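Local coordinates for outer membrane porin protein 32 (Delftia acidovorans, PDB 2FGQ), which forms anion-selective channels across the bacterial outer membrane as a homotrimeric porin, at residues 85-99 against 128-142. Sequence-based numbering, arbitrary orientation.
Sequences FGEVRLGRDLVPTSQ and DDNGIRANNLISYYT. With CA (calcium ion), chain C; MLT (D-malate), chain H.
Arg-92 meets Asp-128 end-on in a salt bridge: NH1 reaches OD2 at 2.9 Å and NH2 reaches OD1 at 3.0 Å, the carboxylate plane turned 36° from that of the guanidinium. CG anti to the backbone N (chi1 -175°) and an extended chain carry the group there, while NE bonds Lys-74 O and Arg-133 CB lies over one face, toward its rim. With an alanine in its place, the Asp-128 carboxylate would probably lose its charged mate and Lys-74 O its NE donor. The tight part lies where Leu-94, Val-95 and Ser-98 pack on Gly-131 to Ala-134, beside the malate. Ile-132 O accepts from both Val-95 N and Ser-98 OG, the latter at 2.6 Å on a lone pair, and Leu-94 CD2 presses on Ile-132 CG2 at 3.4 Å. The same methyl sits over the centre of the Arg-133 guanidinium, which gives NE to Arg-75 O, NH1 to malate O3 and NH2 to O2. On the ladder, Tyr-141 CE1 lies 4.1 Å over the Arg-89 guanidinium, whose edge meets Glu-87 and Asp-93. By contrast, the looser flank has Leu-90 CD1 4.0 Å from Ile-138 CG1, side by side, both residues also touching the second subunit. Strands 86-90 and 137-141 are antiparallel barrel neighbours between 76-83 and 148-155; helix 96-101 follows Val-95, Pro-96 touching Tyr-175 of strand 171-179.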
loop_
_atom_site.group_PDB
_atom_site.type_symbol
_atom_site.label_atom_id
_atom_site.label_comp_id
_atom_site.label_asym_id
_atom_site.label_seq_id
_atom_site.Cartn_x
_atom_site.Cartn_y
_atom_site.Cartn_z
ATOM N N PHE A 85 0.555 11.313 33.511
ATOM C CA PHE A 85 -0.891 11.362 33.401
ATOM C C PHE A 85 -1.505 10.140 32.679
ATOM O O PHE A 85 -2.706 9.965 32.707
ATOM C CB PHE A 85 -1.321 12.653 32.697
ATOM C CG PHE A 85 -0.820 12.759 31.286
ATOM C CD1 PHE A 85 -1.497 12.145 30.235
ATOM C CD2 PHE A 85 0.384 13.370 31.039
ATOM C CE1 PHE A 85 -0.978 12.210 28.936
ATOM C CE2 PHE A 85 0.901 13.435 29.771
ATOM C CZ PHE A 85 0.228 12.854 28.718
ATOM N N GLY A 86 -0.677 9.315 32.052
ATOM C CA GLY A 86 -1.146 8.240 31.206
ATOM C C GLY A 86 -0.754 8.502 29.761
ATOM O O GLY A 86 0.353 8.950 29.475
ATOM N N GLU A 87 -1.693 8.257 28.864
ATOM C CA GLU A 87 -1.437 8.369 27.426
ATOM C C GLU A 87 -2.702 8.757 26.692
ATOM O O GLU A 87 -3.773 8.189 26.936
ATOM C CB GLU A 87 -0.936 7.026 26.875
ATOM C CG GLU A 87 -0.522 7.026 25.425
ATOM C CD GLU A 87 -0.245 5.616 24.890
ATOM O OE1 GLU A 87 -0.660 4.606 25.495
ATOM O OE2 GLU A 87 0.359 5.511 23.848
ATOM N N VAL A 88 -2.568 9.721 25.785
ATOM C CA VAL A 88 -3.621 10.097 24.872
ATOM C C VAL A 88 -3.157 9.768 23.456
ATOM O O VAL A 88 -2.070 10.146 23.065
ATOM C CB VAL A 88 -3.974 11.589 24.981
ATOM C CG1 VAL A 88 -5.007 11.961 23.963
ATOM C CG2 VAL A 88 -4.484 11.897 26.397
ATOM N N ARG A 89 -4.005 9.071 22.705
ATOM C CA ARG A 89 -3.723 8.703 21.299
ATOM C C ARG A 89 -4.795 9.226 20.364
ATOM O O ARG A 89 -5.991 9.167 20.681
ATOM C CB ARG A 89 -3.733 7.209 21.144
ATOM C CG ARG A 89 -2.824 6.433 21.999
ATOM C CD ARG A 89 -2.900 4.907 21.646
ATOM N NE ARG A 89 -2.234 4.106 22.630
ATOM C CZ ARG A 89 -2.336 2.802 22.734
ATOM N NH1 ARG A 89 -3.144 2.069 21.949
ATOM N NH2 ARG A 89 -1.627 2.212 23.668
ATOM N N LEU A 90 -4.353 9.733 19.213
ATOM C CA LEU A 90 -5.237 10.134 18.128
ATOM C C LEU A 90 -4.986 9.284 16.905
ATOM O O LEU A 90 -3.844 9.217 16.454
ATOM C CB LEU A 90 -4.959 11.572 17.682
ATOM C CG LEU A 90 -5.458 12.823 18.427
ATOM C CD1 LEU A 90 -5.749 12.695 19.821
ATOM C CD2 LEU A 90 -4.697 14.116 18.063
ATOM N N GLY A 91 -6.066 8.749 16.330
ATOM C CA GLY A 91 -5.974 7.977 15.109
ATOM C C GLY A 91 -6.622 6.611 15.207
ATOM O O GLY A 91 -7.016 6.110 16.292
ATOM N N ARG A 92 -6.735 5.954 14.069
ATOM C CA ARG A 92 -7.301 4.628 14.026
ATOM C C ARG A 92 -6.519 3.646 14.914
ATOM O O ARG A 92 -5.288 3.617 14.905
ATOM C CB ARG A 92 -7.299 4.094 12.603
ATOM C CG ARG A 92 -8.020 2.714 12.575
ATOM C CD ARG A 92 -8.315 2.247 11.251
ATOM N NE ARG A 92 -8.750 0.874 11.237
ATOM C CZ ARG A 92 -10.010 0.481 11.309
ATOM N NH1 ARG A 92 -11.011 1.332 11.537
ATOM N NH2 ARG A 92 -10.276 -0.800 11.174
ATOM N N ASP A 93 -7.249 2.858 15.680
ATOM C CA ASP A 93 -6.647 1.904 16.595
ATOM C C ASP A 93 -7.718 0.969 17.073
ATOM O O ASP A 93 -8.928 1.179 16.838
ATOM C CB ASP A 93 -6.093 2.708 17.776
ATOM C CG ASP A 93 -5.051 1.990 18.597
ATOM O OD1 ASP A 93 -4.677 0.787 18.369
ATOM O OD2 ASP A 93 -4.533 2.628 19.561
ATOM N N LEU A 94 -7.280 -0.056 17.766
ATOM C CA LEU A 94 -8.195 -0.783 18.655
ATOM C C LEU A 94 -8.912 0.174 19.596
ATOM O O LEU A 94 -8.295 1.090 20.141
ATOM C CB LEU A 94 -7.441 -1.815 19.501
ATOM C CG LEU A 94 -6.807 -2.973 18.728
ATOM C CD1 LEU A 94 -5.860 -3.686 19.674
ATOM C CD2 LEU A 94 -7.871 -3.881 18.230
ATOM N N VAL A 95 -10.216 -0.005 19.748
ATOM C CA VAL A 95 -10.932 0.780 20.763
ATOM C C VAL A 95 -10.581 0.216 22.152
ATOM O O VAL A 95 -10.147 -0.910 22.256
ATOM C CB VAL A 95 -12.468 0.776 20.529
ATOM C CG1 VAL A 95 -12.775 1.463 19.192
ATOM C CG2 VAL A 95 -13.071 -0.608 20.591
ATOM N N PRO A 96 -10.715 1.028 23.211
ATOM C CA PRO A 96 -10.256 0.554 24.532
ATOM C C PRO A 96 -10.922 -0.730 24.988
ATOM O O PRO A 96 -10.266 -1.555 25.607
ATOM C CB PRO A 96 -10.590 1.728 25.451
ATOM C CG PRO A 96 -10.625 2.889 24.577
ATOM C CD PRO A 96 -11.172 2.429 23.259
ATOM N N THR A 97 -12.203 -0.899 24.690
ATOM C CA THR A 97 -12.915 -2.097 25.134
ATOM C C THR A 97 -12.357 -3.373 24.485
ATOM O O THR A 97 -12.137 -4.361 25.183
ATOM C CB THR A 97 -14.424 -1.931 24.870
ATOM O OG1 THR A 97 -14.655 -1.339 23.581
ATOM C CG2 THR A 97 -15.004 -0.965 25.909
ATOM N N SER A 98 -12.060 -3.347 23.192
ATOM C CA SER A 98 -11.488 -4.525 22.566
ATOM C C SER A 98 -10.027 -4.722 22.954
ATOM O O SER A 98 -9.611 -5.853 23.212
ATOM C CB SER A 98 -11.618 -4.484 21.044
ATOM O OG SER A 98 -10.773 -3.478 20.536
ATOM N N GLN A 99 -9.265 -3.634 23.022
ATOM C CA GLN A 99 -7.856 -3.709 23.387
ATOM C C GLN A 99 -7.679 -4.436 24.719
ATOM O O GLN A 99 -6.839 -5.323 24.863
ATOM C CB GLN A 99 -7.206 -2.337 23.430
ATOM C CG GLN A 99 -5.686 -2.453 23.530
ATOM C CD GLN A 99 -5.005 -1.151 23.524
ATOM O OE1 GLN A 99 -4.507 -0.719 22.491
ATOM N NE2 GLN A 99 -4.936 -0.516 24.687
ATOM N N ASP A 128 -16.832 -0.861 11.151
ATOM C CA ASP A 128 -16.225 -1.633 12.235
ATOM C C ASP A 128 -17.288 -2.130 13.219
ATOM O O ASP A 128 -17.182 -1.970 14.439
ATOM C CB ASP A 128 -15.161 -0.808 12.954
ATOM C CG ASP A 128 -13.983 -0.485 12.061
ATOM O OD1 ASP A 128 -13.174 -1.439 11.750
ATOM O OD2 ASP A 128 -13.828 0.667 11.587
ATOM N N ASP A 129 -18.292 -2.795 12.659
ATOM C CA ASP A 129 -19.383 -3.345 13.488
ATOM C C ASP A 129 -19.039 -4.651 14.149
ATOM O O ASP A 129 -19.911 -5.283 14.764
ATOM C CB ASP A 129 -20.665 -3.428 12.672
ATOM C CG ASP A 129 -21.438 -2.134 12.686
ATOM O OD1 ASP A 129 -21.239 -1.302 13.621
ATOM O OD2 ASP A 129 -22.292 -1.887 11.804
ATOM N N ASN A 130 -17.773 -5.058 14.074
ATOM C CA ASN A 130 -17.279 -6.086 14.982
ATOM C C ASN A 130 -16.800 -5.537 16.334
ATOM O O ASN A 130 -16.416 -6.306 17.201
ATOM C CB ASN A 130 -16.193 -6.972 14.334
ATOM C CG ASN A 130 -14.971 -6.217 13.838
ATOM O OD1 ASN A 130 -14.173 -6.794 13.029
ATOM N ND2 ASN A 130 -14.809 -4.983 14.249
ATOM N N GLY A 131 -16.833 -4.225 16.509
ATOM C CA GLY A 131 -16.462 -3.612 17.768
ATOM C C GLY A 131 -14.994 -3.651 18.113
ATOM O O GLY A 131 -14.619 -3.437 19.267
ATOM N N ILE A 132 -14.130 -3.897 17.114
ATOM C CA ILE A 132 -12.705 -4.077 17.392
ATOM C C ILE A 132 -11.879 -2.758 17.244
ATOM O O ILE A 132 -11.182 -2.365 18.169
ATOM C CB ILE A 132 -12.132 -5.226 16.557
ATOM C CG1 ILE A 132 -12.820 -6.536 16.906
ATOM C CG2 ILE A 132 -10.634 -5.304 16.787
ATOM C CD1 ILE A 132 -12.400 -7.744 16.087
ATOM N N ARG A 133 -11.952 -2.096 16.095
ATOM C CA ARG A 133 -11.248 -0.860 15.868
ATOM C C ARG A 133 -12.228 0.259 15.497
ATOM O O ARG A 133 -13.380 -0.013 15.170
ATOM C CB ARG A 133 -10.240 -1.039 14.752
ATOM C CG ARG A 133 -9.072 -1.897 15.118
ATOM C CD ARG A 133 -8.049 -2.097 13.990
ATOM N NE ARG A 133 -6.853 -2.763 14.501
ATOM C CZ ARG A 133 -6.760 -4.057 14.739
ATOM N NH1 ARG A 133 -7.757 -4.875 14.423
ATOM N NH2 ARG A 133 -5.656 -4.528 15.296
ATOM N N ALA A 134 -11.746 1.494 15.504
ATOM C CA ALA A 134 -12.514 2.626 15.022
ATOM C C ALA A 134 -11.646 3.620 14.278
ATOM O O ALA A 134 -10.539 3.918 14.726
ATOM C CB ALA A 134 -13.167 3.379 16.200
ATOM N N ASN A 135 -12.193 4.165 13.198
ATOM C CA ASN A 135 -11.675 5.401 12.601
ATOM C C ASN A 135 -11.964 6.585 13.506
ATOM O O ASN A 135 -12.899 6.567 14.310
ATOM C CB ASN A 135 -12.348 5.668 11.246
ATOM C CG ASN A 135 -12.095 4.566 10.187
ATOM O OD1 ASN A 135 -12.949 4.292 9.305
ATOM N ND2 ASN A 135 -10.985 3.992 10.246
ATOM N N ASN A 136 -11.159 7.618 13.345
ATOM C CA ASN A 136 -11.459 8.934 13.942
ATOM C C ASN A 136 -11.523 8.858 15.451
ATOM O O ASN A 136 -12.292 9.600 16.091
ATOM C CB ASN A 136 -12.798 9.443 13.434
ATOM C CG ASN A 136 -12.880 9.403 11.887
ATOM O OD1 ASN A 136 -11.925 9.799 11.201
ATOM N ND2 ASN A 136 -13.985 8.880 11.343
ATOM N N LEU A 137 -10.639 8.043 16.023
ATOM C CA LEU A 137 -10.633 7.720 17.449
ATOM C C LEU A 137 -9.661 8.589 18.284
ATOM O O LEU A 137 -8.517 8.851 17.888
ATOM C CB LEU A 137 -10.266 6.236 17.575
ATOM C CG LEU A 137 -10.175 5.692 19.008
ATOM C CD1 LEU A 137 -11.547 5.633 19.695
ATOM C CD2 LEU A 137 -9.573 4.312 18.940
ATOM N N ILE A 138 -10.146 9.012 19.447
ATOM C CA ILE A 138 -9.309 9.599 20.488
ATOM C C ILE A 138 -9.452 8.725 21.699
ATOM O O ILE A 138 -10.587 8.454 22.108
ATOM C CB ILE A 138 -9.782 11.016 20.862
ATOM C CG1 ILE A 138 -9.658 11.923 19.660
ATOM C CG2 ILE A 138 -8.913 11.534 21.997
ATOM C CD1 ILE A 138 -10.083 13.403 19.888
ATOM N N SER A 139 -8.323 8.284 22.251
ATOM C CA SER A 139 -8.379 7.466 23.455
ATOM C C SER A 139 -7.480 8.016 24.534
ATOM O O SER A 139 -6.488 8.713 24.256
ATOM C CB SER A 139 -7.973 6.045 23.212
ATOM O OG SER A 139 -8.790 5.412 22.275
ATOM N N TYR A 140 -7.869 7.725 25.762
ATOM C CA TYR A 140 -7.111 8.091 26.949
ATOM C C TYR A 140 -6.986 6.842 27.817
ATOM O O TYR A 140 -7.984 6.212 28.152
ATOM C CB TYR A 140 -7.789 9.226 27.717
ATOM C CG TYR A 140 -7.167 9.440 29.077
ATOM C CD1 TYR A 140 -5.794 9.671 29.201
ATOM C CD2 TYR A 140 -7.921 9.362 30.240
ATOM C CE1 TYR A 140 -5.185 9.789 30.421
ATOM C CE2 TYR A 140 -7.304 9.474 31.475
ATOM C CZ TYR A 140 -5.952 9.703 31.559
ATOM O OH TYR A 140 -5.387 9.838 32.814
ATOM N N TYR A 141 -5.758 6.521 28.182
ATOM C CA TYR A 141 -5.407 5.409 29.072
ATOM C C TYR A 141 -4.725 5.956 30.310
ATOM O O TYR A 141 -3.745 6.703 30.238
ATOM C CB TYR A 141 -4.500 4.386 28.367
ATOM C CG TYR A 141 -5.191 3.716 27.244
ATOM C CD1 TYR A 141 -5.085 4.190 25.936
ATOM C CD2 TYR A 141 -5.954 2.572 27.483
ATOM C CE1 TYR A 141 -5.761 3.562 24.898
ATOM C CE2 TYR A 141 -6.594 1.902 26.436
ATOM C CZ TYR A 141 -6.495 2.419 25.139
ATOM O OH TYR A 141 -7.145 1.769 24.102
ATOM N N THR A 142 -5.281 5.614 31.464
ATOM C CA THR A 142 -4.684 6.035 32.731
ATOM C C THR A 142 -3.444 5.242 33.032
ATOM O O THR A 142 -3.244 4.142 32.499
ATOM C CB THR A 142 -5.643 5.835 33.931
ATOM O OG1 THR A 142 -5.800 4.438 34.211
ATOM C CG2 THR A 142 -7.055 6.382 33.677
HETATM CA CA CA C . -11.889 11.674 9.813
HETATM C C1 MLT H . -5.536 -7.854 16.410
HETATM O O1 MLT H . -4.938 -8.956 15.941
HETATM O O2 MLT H . -4.902 -6.994 17.153
HETATM C C2 MLT H . -6.970 -7.542 16.191
HETATM O O3 MLT H . -7.367 -7.916 14.897
HETATM C C3 MLT H . -7.775 -8.194 17.306
HETATM C C4 MLT H . -7.062 -7.858 18.600
HETATM O O4 MLT H . -5.755 -7.797 18.712
HETATM O O5 MLT H . -7.710 -7.599 19.666
HETATM O O HOH W 1 -7.788 3.006 21.894
HETATM O O HOH W 2 -15.861 -2.741 21.647
HETATM O O HOH W 3 -12.356 10.167 7.921
#